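Maltose/maltodextrin transport permease homologue (Bdellovibrio bacteriovorus HD100, PDB 6FFL) binds maltotriose through its maltose/maltodextrin-binding domain, the part present here, and probably carries maltodextrins across the membrane as a binding domain fused to an ABC transporter permease. Local coordinates at residues 231-234 with 235-238; 131-134 with 135-139. One frame throughout, in Å; residues are numbered along the deposited sequence.

Both interactions are local and lie in the maltodextrin-binding part of a longer permease. Interaction 2 comes first along the chain and forms the first turns of helix 132-142. Interaction 1 follows at the end of strand 228-234, where the chain turns toward helix 238-243. Their centres are about 19 Å apart, and their nearest atoms about 6 Å apart, without touching. Strand 228-234 joins them: M230 on it packs against L135 and L138 of interaction 2, and its last residues build interaction 1. This strand belongs to a mixed sheet of four strands. The turn that follows the strand's last residue carries W236, which lines the sugar pocket, while the helix of interaction 2 packs further back along the strand.

Interaction 1: 231-234 with 235-238; sequences LING and DWSW. With GLC (alpha-D-glucopyranose), chain B; GLC (alpha-D-glucopyranose), chain C.
The indole of W236 lies between G234 and the bound sugar. On one face sits the CA of G234, 3.4 Å from the centroid of the six-membered ring and only 7° off the ring normal. This is a CH-pi contact. The opposite face carries two glucose units. C1 of the chain B glucose is 3.5 Å from CH2 of W236, towards the rim. C4 of the chain C glucose lies over the ring centre. CB of D235 lies over one face of the W238 ring. W236 is part of the glycan pocket, and stacking of an aromatic ring on sugar is characteristic of maltodextrin-binding proteins. CG of W236 sits between the backbone N and the carbonyl carbon (chi1 58°), which folds the ring back over G234. The side-chain amide of N233 crosses the indole at about a right angle, the planes 76° apart. Its OD1 is 3.1 Å from NE1 of W236 and accepts a bond from the backbone N of G234 (2.8 Å), which comes from above the carbonyl plane. Y216 OH bonds to both NE1 of W236 and ND2 of N233, so one hydroxyl ties the ring to the amide.

The turn itself closes on the carbonyl of G234. Its O accepts two bonds from S237. OG donates at 2.7 Å, nearly along the C=O axis. The backbone N donates at 3.0 Å from above the carbonyl plane. This i to i+3 backbone bond, with helical angles at D235 and W236, marks a beta turn.

All touching residues are buried. Strand 116-121 runs alongside, with L116 against W236 and M117 against W238. F165 and F166 of helix 164-167 also touch W236. The turn leads from strand 228-234 into helix 238-243.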
# COMPACT_ATOMS: atom_id res chain seq x y z
N LEU A 231 -10.34 -12.20 -0.77
CA LEU A 231 -9.77 -11.01 -1.37
C LEU A 231 -8.33 -10.88 -0.89
O LEU A 231 -8.01 -11.29 0.23
CB LEU A 231 -10.60 -9.77 -0.98
CG LEU A 231 -9.97 -8.38 -1.08
CD1 LEU A 231 -9.96 -7.95 -2.53
CD2 LEU A 231 -10.75 -7.40 -0.25
N ILE A 232 -7.45 -10.32 -1.72
CA ILE A 232 -6.16 -9.86 -1.23
C ILE A 232 -6.17 -8.34 -1.32
O ILE A 232 -6.38 -7.77 -2.39
CB ILE A 232 -4.97 -10.47 -2.00
CG1 ILE A 232 -4.91 -11.97 -1.71
CG2 ILE A 232 -3.65 -9.80 -1.54
CD1 ILE A 232 -3.85 -12.72 -2.54
N ASN A 233 -5.99 -7.68 -0.17
CA ASN A 233 -6.02 -6.23 -0.13
C ASN A 233 -5.29 -5.78 1.13
O ASN A 233 -4.88 -6.60 1.96
CB ASN A 233 -7.47 -5.70 -0.17
CG ASN A 233 -7.59 -4.31 -0.78
OD1 ASN A 233 -6.59 -3.63 -1.02
ND2 ASN A 233 -8.83 -3.89 -1.04
N GLY A 234 -5.12 -4.46 1.27
CA GLY A 234 -4.30 -3.90 2.32
C GLY A 234 -5.12 -3.36 3.49
O GLY A 234 -6.34 -3.29 3.44
N ASP A 235 -4.41 -2.98 4.55
CA ASP A 235 -5.12 -2.51 5.75
C ASP A 235 -5.85 -1.19 5.50
O ASP A 235 -6.77 -0.86 6.26
CB ASP A 235 -4.15 -2.41 6.95
CG ASP A 235 -3.09 -1.31 6.80
OD1 ASP A 235 -2.77 -0.88 5.66
OD2 ASP A 235 -2.56 -0.87 7.85
N TRP A 236 -5.52 -0.46 4.43
CA TRP A 236 -6.28 0.74 4.08
C TRP A 236 -7.73 0.44 3.76
O TRP A 236 -8.55 1.36 3.75
CB TRP A 236 -5.65 1.45 2.87
CG TRP A 236 -5.58 0.54 1.66
CD1 TRP A 236 -6.59 0.25 0.78
CD2 TRP A 236 -4.45 -0.24 1.23
NE1 TRP A 236 -6.15 -0.65 -0.16
CE2 TRP A 236 -4.84 -0.96 0.09
CE3 TRP A 236 -3.13 -0.38 1.70
CZ2 TRP A 236 -3.97 -1.82 -0.60
CZ3 TRP A 236 -2.26 -1.24 1.02
CH2 TRP A 236 -2.69 -1.95 -0.11
N SER A 237 -8.07 -0.82 3.46
CA SER A 237 -9.41 -1.17 3.01
C SER A 237 -10.34 -1.59 4.14
O SER A 237 -11.54 -1.72 3.90
CB SER A 237 -9.34 -2.28 1.95
OG SER A 237 -8.92 -3.52 2.53
N TRP A 238 -9.82 -1.80 5.35
CA TRP A 238 -10.65 -2.32 6.44
C TRP A 238 -11.85 -1.43 6.71
O TRP A 238 -12.97 -1.91 6.87
CB TRP A 238 -9.82 -2.44 7.71
CG TRP A 238 -8.73 -3.47 7.68
CD1 TRP A 238 -8.59 -4.52 6.81
CD2 TRP A 238 -7.62 -3.55 8.58
NE1 TRP A 238 -7.46 -5.25 7.11
CE2 TRP A 238 -6.86 -4.68 8.21
CE3 TRP A 238 -7.20 -2.78 9.67
CZ2 TRP A 238 -5.69 -5.04 8.88
CZ3 TRP A 238 -6.04 -3.15 10.34
CH2 TRP A 238 -5.30 -4.26 9.94
C1 GLC B . -1.87 0.90 -2.00
C2 GLC B . -0.57 1.14 -1.24
C3 GLC B . 0.55 1.66 -2.12
C4 GLC B . 0.68 0.73 -3.32
C5 GLC B . -0.66 0.65 -4.05
C6 GLC B . -0.58 -0.27 -5.27
O2 GLC B . -0.85 2.06 -0.17
O3 GLC B . 1.77 1.67 -1.36
O4 GLC B . 1.64 1.25 -4.22
O5 GLC B . -1.62 0.10 -3.15
O6 GLC B . -1.72 -0.06 -6.13
C1 GLC C . -6.37 3.57 -1.85
C2 GLC C . -5.41 3.68 -0.66
C3 GLC C . -3.97 3.45 -1.08
C4 GLC C . -3.82 2.17 -1.90
C5 GLC C . -4.83 2.17 -3.06
C6 GLC C . -4.80 0.85 -3.82
O1 GLC C . -6.15 4.68 -2.73
O2 GLC C . -5.49 4.98 -0.07
O3 GLC C . -3.14 3.42 0.10
O4 GLC C . -2.47 2.12 -2.39
O5 GLC C . -6.16 2.34 -2.57
O6 GLC C . -5.63 0.92 -4.99

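Interaction 2: 131-134 with 135-139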
# COMPACT_ATOMS: atom_id res chain seq x y z
N ASN A 131 -2.51 -22.61 3.33
CA ASN A 131 -1.51 -22.76 2.28
C ASN A 131 -2.19 -22.68 0.92
O ASN A 131 -3.42 -22.68 0.80
CB ASN A 131 -0.73 -24.07 2.41
CG ASN A 131 -1.62 -25.29 2.38
OD1 ASN A 131 -2.37 -25.49 1.44
ND2 ASN A 131 -1.51 -26.12 3.41
N SER A 132 -1.35 -22.63 -0.12
CA SER A 132 -1.85 -22.38 -1.47
C SER A 132 -2.67 -23.55 -2.01
O SER A 132 -3.60 -23.35 -2.80
CB SER A 132 -0.66 -22.07 -2.40
OG SER A 132 0.21 -23.18 -2.52
N GLN A 133 -2.35 -24.79 -1.60
CA GLN A 133 -3.18 -25.90 -2.05
C GLN A 133 -4.59 -25.77 -1.48
O GLN A 133 -5.57 -25.96 -2.20
CB GLN A 133 -2.54 -27.24 -1.66
CG GLN A 133 -3.49 -28.42 -1.83
CD GLN A 133 -2.86 -29.77 -1.54
OE1 GLN A 133 -1.67 -29.86 -1.21
NE2 GLN A 133 -3.65 -30.83 -1.67
N GLU A 134 -4.69 -25.43 -0.19
CA GLU A 134 -6.00 -25.18 0.42
C GLU A 134 -6.68 -23.98 -0.23
O GLU A 134 -7.90 -23.99 -0.43
CB GLU A 134 -5.84 -24.92 1.92
CG GLU A 134 -5.52 -26.16 2.74
CD GLU A 134 -5.45 -25.87 4.23
OE1 GLU A 134 -5.77 -24.73 4.64
OE2 GLU A 134 -5.07 -26.79 4.98
N LEU A 135 -5.91 -22.93 -0.52
CA LEU A 135 -6.49 -21.75 -1.16
C LEU A 135 -7.14 -22.11 -2.49
O LEU A 135 -8.25 -21.65 -2.80
CB LEU A 135 -5.41 -20.69 -1.35
CG LEU A 135 -5.78 -19.49 -2.21
CD1 LEU A 135 -6.73 -18.62 -1.43
CD2 LEU A 135 -4.52 -18.71 -2.58
N ILE A 136 -6.48 -22.96 -3.28
CA ILE A 136 -7.01 -23.29 -4.59
C ILE A 136 -8.22 -24.20 -4.47
O ILE A 136 -9.22 -24.03 -5.18
CB ILE A 136 -5.91 -23.91 -5.46
CG1 ILE A 136 -4.89 -22.82 -5.82
CG2 ILE A 136 -6.50 -24.55 -6.70
CD1 ILE A 136 -3.51 -23.36 -6.24
N GLU A 137 -8.15 -25.21 -3.59
CA GLU A 137 -9.28 -26.11 -3.39
C GLU A 137 -10.52 -25.34 -2.94
O GLU A 137 -11.62 -25.53 -3.49
CB GLU A 137 -8.91 -27.18 -2.37
CG GLU A 137 -8.46 -28.51 -2.96
CD GLU A 137 -7.38 -29.18 -2.12
OE1 GLU A 137 -6.65 -30.05 -2.66
OE2 GLU A 137 -7.25 -28.85 -0.92
N LEU A 138 -10.37 -24.51 -1.91
CA LEU A 138 -11.48 -23.69 -1.45
C LEU A 138 -11.92 -22.71 -2.53
O LEU A 138 -13.12 -22.51 -2.75
CB LEU A 138 -11.08 -22.94 -0.18
CG LEU A 138 -12.12 -22.11 0.56
CD1 LEU A 138 -13.29 -22.99 1.00
CD2 LEU A 138 -11.44 -21.44 1.75
N GLY A 139 -10.96 -22.08 -3.21
CA GLY A 139 -11.30 -21.14 -4.26
C GLY A 139 -12.14 -21.76 -5.37
O GLY A 139 -13.05 -21.13 -5.90
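L135 donates its backbone N to the O of N131 at 2.8 Å, the first bond of helix 132-142 to cross between 131-134 and 135-139. Its CB also rests near that oxygen. Its side chain packs on M230 of strand 228-234. I136 follows with a bond from its N to the O of S132, at 2.9 Å. Its CG1 comes within 3.3 Å of the same O, because CG1 stands beside the backbone N (chi1 -70°). The side chain also meets K202 and L203 of helix 191-205.

These bonds follow a classic N-cap. N131 precedes the helix, and its OD1 accepts from the N of E134 at 2.8 Å. The bond is nearly straight at the hydrogen, 171°. It satisfies an amide of the first turn, where no earlier helical carbonyl is available. S132 and Q133 in this turn are also bonded to S257.

E137 repeats the backbone pattern with the O of Q133, and the two side chains lie side by side, pointing the same way. NE2 of Q133 donates to OE1 of E137 at 3.3 Å. The donor meets the syn side of the carboxylate, and the acceptor lies in the amide plane. The two planes are 68° apart. This i to i+4 pair lies on an exposed side of the helix. L138 closes the next turn onto the O of E134 at 2.9 Å, and its side chain reaches M230 and I125. The carboxylate of E134 pairs with K130 in a salt bridge. G139 continues the i to i+4 series, with its N bonded to the O of L135.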